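Local coordinates for protein signal recognition particle receptor FtsY (Sulfolobus acidocaldarius, PDB 5L3S) that serves as a receptor for the signal recognition particle, combining an SRP54-type helical bundle domain with a P-loop nucleotide-binding domain, at residues T88-I91 / E92-S96; R95-K99 / K100-I104; A119-V122 / N123-K127. All blocks are in the same frame, centred on the assembly; numbering follows the deposited sequence.

Contact 1. Residues T88-I91 / E92-S96; sequences TDLI and EKIRS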
loop_
_atom_site.group_PDB
_atom_site.type_symbol
_atom_site.label_atom_id
_atom_site.label_comp_id
_atom_site.label_asym_id
_atom_site.label_seq_id
_atom_site.Cartn_x
_atom_site.Cartn_y
_atom_site.Cartn_z
ATOM N N THR B 88 6.048 -19.836 -17.631
ATOM C CA THR B 88 7.276 -19.577 -18.375
ATOM C C THR B 88 7.827 -18.191 -18.051
ATOM O O THR B 88 7.068 -17.235 -17.869
ATOM C CB THR B 88 7.041 -19.686 -19.896
ATOM O OG1 THR B 88 6.442 -20.954 -20.192
ATOM C CG2 THR B 88 8.353 -19.566 -20.657
ATOM N N ASP B 89 9.151 -18.093 -17.965
ATOM C CA ASP B 89 9.821 -16.818 -17.731
ATOM C C ASP B 89 9.418 -15.798 -18.795
ATOM O O ASP B 89 9.331 -16.138 -19.977
ATOM C CB ASP B 89 11.335 -17.026 -17.740
ATOM C CG ASP B 89 12.101 -15.729 -17.605
ATOM O OD1 ASP B 89 12.094 -15.145 -16.502
ATOM O OD2 ASP B 89 12.718 -15.299 -18.599
ATOM N N LEU B 90 9.190 -14.552 -18.381
ATOM C CA LEU B 90 8.632 -13.540 -19.276
ATOM C C LEU B 90 9.541 -13.219 -20.452
ATOM O O LEU B 90 9.074 -13.007 -21.569
ATOM C CB LEU B 90 8.304 -12.254 -18.513
ATOM C CG LEU B 90 7.761 -11.107 -19.369
ATOM C CD1 LEU B 90 6.476 -11.525 -20.074
ATOM C CD2 LEU B 90 7.527 -9.876 -18.527
ATOM N N ILE B 91 10.840 -13.163 -20.199
ATOM C CA ILE B 91 11.779 -12.861 -21.267
ATOM C C ILE B 91 11.783 -13.993 -22.292
ATOM O O ILE B 91 11.798 -13.744 -23.497
ATOM C CB ILE B 91 13.186 -12.584 -20.713
ATOM C CG1 ILE B 91 13.172 -11.275 -19.917
ATOM C CG2 ILE B 91 14.209 -12.500 -21.842
ATOM C CD1 ILE B 91 14.223 -11.218 -18.840
ATOM N N GLU B 92 11.723 -15.233 -21.812
ATOM C CA GLU B 92 11.662 -16.379 -22.718
ATOM C C GLU B 92 10.358 -16.340 -23.512
ATOM O O GLU B 92 10.354 -16.640 -24.708
ATOM C CB GLU B 92 11.817 -17.709 -21.958
ATOM C CG GLU B 92 11.610 -18.947 -22.828
ATOM C CD GLU B 92 11.579 -20.235 -22.023
ATOM O OE1 GLU B 92 12.073 -20.234 -20.873
ATOM O OE2 GLU B 92 11.054 -21.249 -22.537
ATOM N N LYS B 93 9.271 -15.939 -22.853
ATOM C CA LYS B 93 7.971 -15.746 -23.502
ATOM C C LYS B 93 8.073 -14.762 -24.663
ATOM O O LYS B 93 7.606 -15.037 -25.765
ATOM C CB LYS B 93 6.940 -15.185 -22.521
ATOM C CG LYS B 93 6.151 -16.195 -21.697
ATOM C CD LYS B 93 5.078 -15.456 -20.878
ATOM C CE LYS B 93 4.428 -16.332 -19.809
ATOM N NZ LYS B 93 3.447 -17.290 -20.390
ATOM N N ILE B 94 8.666 -13.603 -24.395
ATOM C CA ILE B 94 8.838 -12.576 -25.424
ATOM C C ILE B 94 9.731 -13.080 -26.563
ATOM O O ILE B 94 9.350 -13.002 -27.730
ATOM C CB ILE B 94 9.421 -11.279 -24.846
ATOM C CG1 ILE B 94 8.488 -10.713 -23.770
ATOM C CG2 ILE B 94 9.644 -10.258 -25.966
ATOM C CD1 ILE B 94 9.054 -9.525 -23.032
ATOM N N ARG B 95 10.908 -13.603 -26.224
ATOM C CA ARG B 95 11.814 -14.151 -27.251
ATOM C C ARG B 95 11.185 -15.258 -28.096
ATOM O O ARG B 95 11.482 -15.389 -29.287
ATOM C CB ARG B 95 13.113 -14.665 -26.618
ATOM C CG ARG B 95 14.098 -13.578 -26.181
ATOM C CD ARG B 95 15.087 -14.151 -25.173
ATOM N NE ARG B 95 16.158 -13.225 -24.809
ATOM C CZ ARG B 95 17.106 -13.505 -23.917
ATOM N NH1 ARG B 95 17.109 -14.679 -23.298
ATOM N NH2 ARG B 95 18.052 -12.616 -23.643
ATOM N N SER B 96 10.324 -16.066 -27.491
ATOM C CA SER B 96 9.716 -17.176 -28.222
ATOM C C SER B 96 8.529 -16.706 -29.044
ATOM O O SER B 96 8.055 -17.417 -29.928
ATOM C CB SER B 96 9.290 -18.296 -27.269
ATOM O OG SER B 96 10.425 -18.899 -26.677
HETATM O O HOH W 1 10.567 -20.531 -18.205
#
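Asp89 O accepts from Lys93 N at 2.9 Å, the first of three successive i to i+4 bonds that join residues 88-91 to 92-96 in helix 90-96; Leu90 O then takes Ile94 N, and Ile91 O takes Arg95 N. Asp89 is the N-cap. With CG anti to its backbone N (chi1 176°), its carboxylate reaches forward to the amides of the first turn, where OD2 accepts weakly from Glu92 N at 3.4 Å and from Ile91 N at 3.3 Å. A water ties Asp89 N to Glu92 OE1. Just outside the cap, Thr88 CG2 rests 3.6 Å from Glu92 CD, the two side chains crossing at about a right angle. This short helix leads into strand 102-107 of the GTPase domain and lies against strands 270-274 and 216-222, with Leu90 on Tyr272 and Phe216, and against helix 114-127, with Ile94 on Leu125. On that buried side Leu90 CG meets Ile94 CD1 at 4.2 Å. Ile91 and Arg95 run side by side, and Ile91 CG2 sits over one guanidinium face, 3.5 Å above its plane and toward the rim, while Arg95 NH2 reaches Asn128 O in a weak bond.

Contact 2. Residues R95-K99 / K100-I104; sequences RSSGK and KPFVI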
loop_
_atom_site.group_PDB
_atom_site.type_symbol
_atom_site.label_atom_id
_atom_site.label_comp_id
_atom_site.label_asym_id
_atom_site.label_seq_id
_atom_site.Cartn_x
_atom_site.Cartn_y
_atom_site.Cartn_z
ATOM N N ARG B 95 10.908 -13.603 -26.224
ATOM C CA ARG B 95 11.814 -14.151 -27.251
ATOM C C ARG B 95 11.185 -15.258 -28.096
ATOM O O ARG B 95 11.482 -15.389 -29.287
ATOM C CB ARG B 95 13.113 -14.665 -26.618
ATOM C CG ARG B 95 14.098 -13.578 -26.181
ATOM C CD ARG B 95 15.087 -14.151 -25.173
ATOM N NE ARG B 95 16.158 -13.225 -24.809
ATOM C CZ ARG B 95 17.106 -13.505 -23.917
ATOM N NH1 ARG B 95 17.109 -14.679 -23.298
ATOM N NH2 ARG B 95 18.052 -12.616 -23.643
ATOM N N SER B 96 10.324 -16.066 -27.491
ATOM C CA SER B 96 9.716 -17.176 -28.222
ATOM C C SER B 96 8.529 -16.706 -29.044
ATOM O O SER B 96 8.055 -17.417 -29.928
ATOM C CB SER B 96 9.290 -18.296 -27.269
ATOM O OG SER B 96 10.425 -18.899 -26.677
ATOM N N SER B 97 8.056 -15.504 -28.739
ATOM C CA SER B 97 6.912 -14.914 -29.421
ATOM C C SER B 97 7.298 -14.369 -30.801
ATOM O O SER B 97 8.365 -13.768 -30.974
ATOM C CB SER B 97 6.325 -13.793 -28.561
ATOM O OG SER B 97 5.223 -13.178 -29.200
ATOM N N GLY B 98 6.426 -14.576 -31.779
ATOM C CA GLY B 98 6.683 -14.090 -33.122
ATOM C C GLY B 98 6.126 -12.694 -33.269
ATOM O O GLY B 98 6.284 -12.048 -34.305
ATOM N N LYS B 99 5.476 -12.229 -32.208
ATOM C CA LYS B 99 4.813 -10.934 -32.211
ATOM C C LYS B 99 5.811 -9.789 -32.103
ATOM O O LYS B 99 6.735 -9.817 -31.284
ATOM C CB LYS B 99 3.792 -10.859 -31.070
ATOM C CG LYS B 99 2.814 -12.021 -31.063
ATOM C CD LYS B 99 2.115 -12.147 -32.404
ATOM C CE LYS B 99 1.599 -13.560 -32.644
ATOM N NZ LYS B 99 0.895 -13.664 -33.953
ATOM N N LYS B 100 5.638 -8.799 -32.967
ATOM C CA LYS B 100 6.379 -7.557 -32.866
ATOM C C LYS B 100 5.423 -6.408 -33.122
ATOM O O LYS B 100 4.916 -6.247 -34.229
ATOM C CB LYS B 100 7.575 -7.513 -33.820
ATOM C CG LYS B 100 8.752 -8.332 -33.324
ATOM C CD LYS B 100 10.082 -7.736 -33.727
ATOM C CE LYS B 100 11.193 -8.781 -33.618
ATOM N NZ LYS B 100 11.278 -9.382 -32.248
ATOM N N PRO B 101 5.170 -5.607 -32.087
ATOM C CA PRO B 101 5.816 -5.773 -30.782
ATOM C C PRO B 101 5.064 -6.758 -29.902
ATOM O O PRO B 101 3.914 -7.079 -30.191
ATOM C CB PRO B 101 5.684 -4.379 -30.173
ATOM C CG PRO B 101 4.371 -3.890 -30.716
ATOM C CD PRO B 101 4.258 -4.449 -32.111
ATOM N N PHE B 102 5.721 -7.232 -28.847
ATOM C CA PHE B 102 5.045 -7.939 -27.768
ATOM C C PHE B 102 4.513 -6.845 -26.847
ATOM O O PHE B 102 5.278 -6.018 -26.373
ATOM C CB PHE B 102 6.051 -8.837 -27.034
ATOM C CG PHE B 102 5.433 -9.746 -26.006
ATOM C CD1 PHE B 102 5.114 -9.274 -24.733
ATOM C CD2 PHE B 102 5.222 -11.085 -26.298
ATOM C CE1 PHE B 102 4.558 -10.120 -23.784
ATOM C CE2 PHE B 102 4.671 -11.934 -25.361
ATOM C CZ PHE B 102 4.339 -11.455 -24.099
ATOM N N VAL B 103 3.204 -6.825 -26.621
ATOM C CA VAL B 103 2.558 -5.728 -25.912
ATOM C C VAL B 103 2.188 -6.108 -24.485
ATOM O O VAL B 103 1.471 -7.081 -24.258
ATOM C CB VAL B 103 1.290 -5.258 -26.650
ATOM C CG1 VAL B 103 0.579 -4.172 -25.855
ATOM C CG2 VAL B 103 1.649 -4.760 -28.061
ATOM N N ILE B 104 2.689 -5.330 -23.534
ATOM C CA ILE B 104 2.427 -5.562 -22.120
ATOM C C ILE B 104 1.730 -4.344 -21.532
ATOM O O ILE B 104 2.138 -3.211 -21.798
ATOM C CB ILE B 104 3.747 -5.759 -21.360
ATOM C CG1 ILE B 104 4.604 -6.822 -22.061
ATOM C CG2 ILE B 104 3.477 -6.109 -19.883
ATOM C CD1 ILE B 104 5.919 -7.101 -21.364
HETATM O O HOH W 2 9.426 -11.455 -32.537
HETATM O O HOH W 3 9.335 -9.238 -29.611
#
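Ser97 meets Phe102 in the one contact between two side chains that spans the turn between helix 90-96 and strand 102-107. It is a van der Waals approach at the ring's edge: Ser97 OG lies near the ring plane, 3.6 Å from Phe102 CD2, and Ser97 CB follows at 3.7 Å from the same carbon. The ring thus lies with its CD2 edge toward Ser97; it also packs against Phe216.

Direct hydrogen bonding between residues 95-99 and 100-104 is absent; the polar order comes from within the turn and from water. Ser97 OG accepts from Lys99 N at 3.2 Å, an ST turn just after the helix. Two waters then link the halves. One donates to Ser97 O and accepts from Lys100 NZ at 2.8 Å, with a weak bond to Lys99 O; the other donates to Lys99 O at 3.1 Å and accepts only weakly from the same ammonium. Lys100 reaches them by bending at chi2 and chi4, its CG passing 3.2 Å from Lys99 O.

The charge of Lys100 is met outside the turn, in a salt bridge from NZ to Asp185 OD1. The peptide bond before Pro101 is cis, and Pro101 packs on Val187, Ala179 and Lys180, at the point where the chain enters the mixed sheet as strand 102-107, parallel to its neighbours 186-191 and 216-222.

Ser97 OG thus has two roles, as acceptor for the turn and as neighbour of an aromatic edge, whose slightly positive hydrogens probably suit an oxygen. Because the Lys100 ammonium pairs with Asp185 and also meets two waters that donate to backbone carbonyls, solvent probably helps fix this side of the turn, while the Phe102 ring packs against Ser97.

Contact 3. Residues A119-V122 / N123-K127; sequences AKVV and NMLKK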
loop_
_atom_site.group_PDB
_atom_site.type_symbol
_atom_site.label_atom_id
_atom_site.label_comp_id
_atom_site.label_asym_id
_atom_site.label_seq_id
_atom_site.Cartn_x
_atom_site.Cartn_y
_atom_site.Cartn_z
ATOM N N ALA B 119 9.631 1.389 -15.660
ATOM C CA ALA B 119 11.026 1.773 -15.847
ATOM C C ALA B 119 12.003 0.632 -15.526
ATOM O O ALA B 119 12.993 0.431 -16.232
ATOM C CB ALA B 119 11.340 3.009 -15.005
ATOM N N LYS B 120 11.739 -0.107 -14.452
ATOM C CA LYS B 120 12.580 -1.243 -14.103
ATOM C C LYS B 120 12.484 -2.337 -15.164
ATOM O O LYS B 120 13.477 -2.998 -15.478
ATOM C CB LYS B 120 12.151 -1.841 -12.749
ATOM C CG LYS B 120 12.229 -0.875 -11.570
ATOM C CD LYS B 120 11.741 -1.569 -10.301
ATOM C CE LYS B 120 11.701 -0.609 -9.114
ATOM N NZ LYS B 120 11.347 -1.347 -7.852
ATOM N N VAL B 121 11.277 -2.542 -15.687
ATOM C CA VAL B 121 11.063 -3.553 -16.712
ATOM C C VAL B 121 11.798 -3.162 -17.990
ATOM O O VAL B 121 12.450 -3.994 -18.622
ATOM C CB VAL B 121 9.556 -3.806 -16.968
ATOM C CG1 VAL B 121 9.362 -4.739 -18.175
ATOM C CG2 VAL B 121 8.906 -4.437 -15.727
ATOM N N VAL B 122 11.716 -1.895 -18.374
ATOM C CA VAL B 122 12.550 -1.410 -19.479
ATOM C C VAL B 122 14.029 -1.716 -19.250
ATOM O O VAL B 122 14.720 -2.207 -20.147
ATOM C CB VAL B 122 12.409 0.120 -19.677
ATOM C CG1 VAL B 122 13.445 0.620 -20.704
ATOM C CG2 VAL B 122 11.005 0.457 -20.121
ATOM N N ASN B 123 14.522 -1.403 -18.051
ATOM C CA ASN B 123 15.920 -1.688 -17.732
ATOM C C ASN B 123 16.264 -3.172 -17.876
ATOM O O ASN B 123 17.314 -3.523 -18.411
ATOM C CB ASN B 123 16.283 -1.213 -16.331
ATOM C CG ASN B 123 17.748 -1.375 -16.037
ATOM O OD1 ASN B 123 18.580 -0.677 -16.603
ATOM N ND2 ASN B 123 18.079 -2.306 -15.149
ATOM N N MET B 124 15.367 -4.037 -17.427
ATOM C CA MET B 124 15.622 -5.469 -17.500
ATOM C C MET B 124 15.622 -5.897 -18.969
ATOM O O MET B 124 16.486 -6.655 -19.394
ATOM C CB MET B 124 14.583 -6.256 -16.696
ATOM C CG MET B 124 14.736 -7.780 -16.812
ATOM S SD MET B 124 13.403 -8.602 -15.930
ATOM C CE MET B 124 11.960 -7.834 -16.661
ATOM N N LEU B 125 14.675 -5.373 -19.748
ATOM C CA LEU B 125 14.581 -5.714 -21.176
ATOM C C LEU B 125 15.815 -5.258 -21.965
ATOM O O LEU B 125 16.324 -5.993 -22.834
ATOM C CB LEU B 125 13.288 -5.146 -21.790
ATOM C CG LEU B 125 11.971 -5.741 -21.259
ATOM C CD1 LEU B 125 10.739 -4.947 -21.721
ATOM C CD2 LEU B 125 11.826 -7.202 -21.656
ATOM N N LYS B 126 16.299 -4.056 -21.661
ATOM C CA LYS B 126 17.521 -3.552 -22.280
ATOM C C LYS B 126 18.710 -4.466 -22.023
ATOM O O LYS B 126 19.502 -4.724 -22.934
ATOM C CB LYS B 126 17.866 -2.141 -21.803
ATOM C CG LYS B 126 16.994 -1.046 -22.358
ATOM C CD LYS B 126 17.793 0.240 -22.514
ATOM C CE LYS B 126 18.291 0.765 -21.174
ATOM N NZ LYS B 126 19.305 1.846 -21.359
ATOM N N LYS B 127 18.832 -4.959 -20.792
ATOM C CA LYS B 127 19.915 -5.884 -20.432
ATOM C C LYS B 127 19.778 -7.221 -21.164
ATOM O O LYS B 127 20.754 -7.958 -21.327
ATOM C CB LYS B 127 19.922 -6.147 -18.921
ATOM C CG LYS B 127 19.965 -4.903 -18.052
ATOM C CD LYS B 127 21.369 -4.347 -17.897
ATOM C CE LYS B 127 21.347 -3.007 -17.176
ATOM N NZ LYS B 127 22.720 -2.480 -16.935
HETATM O O HOH W 4 15.334 -3.943 -13.818
#
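Ala119 O accepts from Asn123 N at 3.0 Å, and three further i to i+4 bonds, Met124 N to Lys120 O, Leu125 N to Val121 O and Lys126 N to Val122 O, carry residues 119-122 into 123-127 as regular alpha helix. Val121 and Leu125 carry the apolar part of the contact. Their side chains lie alongside each other and point the same way, Val121 CG1 meeting Leu125 CD1 at 3.8 Å. A chi1 of -66° brings Leu125 CG back over the preceding turn, 3.2 Å from Val121 O. The Met124 chain bends at chi3, and its CE methyl approaches the same Val121 CG1 at 4.3 Å. Val122 faces strands 132-137 and 186-191, touching Ile134 and Leu188, and Val122 O lies 3.4 Å from Lys126 CG; beyond that, Lys126 NZ bonds to Leu155 O. On the more polar side a water donates to Lys120 O at 2.7 Å and accepts weakly from Asn123 ND2, so this carbonyl has a partner besides its helical amide. Lys120 itself extends away from the following turn: its NZ donates to Gly276 O and Asp281 O and makes a weak hydrogen bond to O6 of the bound phosphoaminophosphonic acid-guanylate ester. One face of the helix is thus apolar and set against the sheet, while Lys120 reaches from a different side into the nucleotide pocket. Such a division fits the helix that follows the P-loop in P-loop NTPases, here helix 114-127 after strand 102-107, with an apparent Walker A motif that includes Gly113, Lys114 and Thr115.

From the N-terminal side, contact 1 spans helix 90-96 from its N-cap, and contact 2 takes over at its end, sharing Arg95 and Ser96 and closing the turn into strand 102-107. Contact 3 follows in series on helix 114-127, beyond the apparent P-loop. None encloses another, since each joins neighbouring stretches of chain. Their side chains nevertheless converge: Ile94 CG1 of contact 1 packs 3.8 Å from Phe102 CD1 of contact 2, and Ile91 CD1 lies 4.0 Å from Met124 SD of contact 3. Contacts 2 and 3 do not touch; Ile94 of contact 1 packs against both, at this end of the GTPase domain.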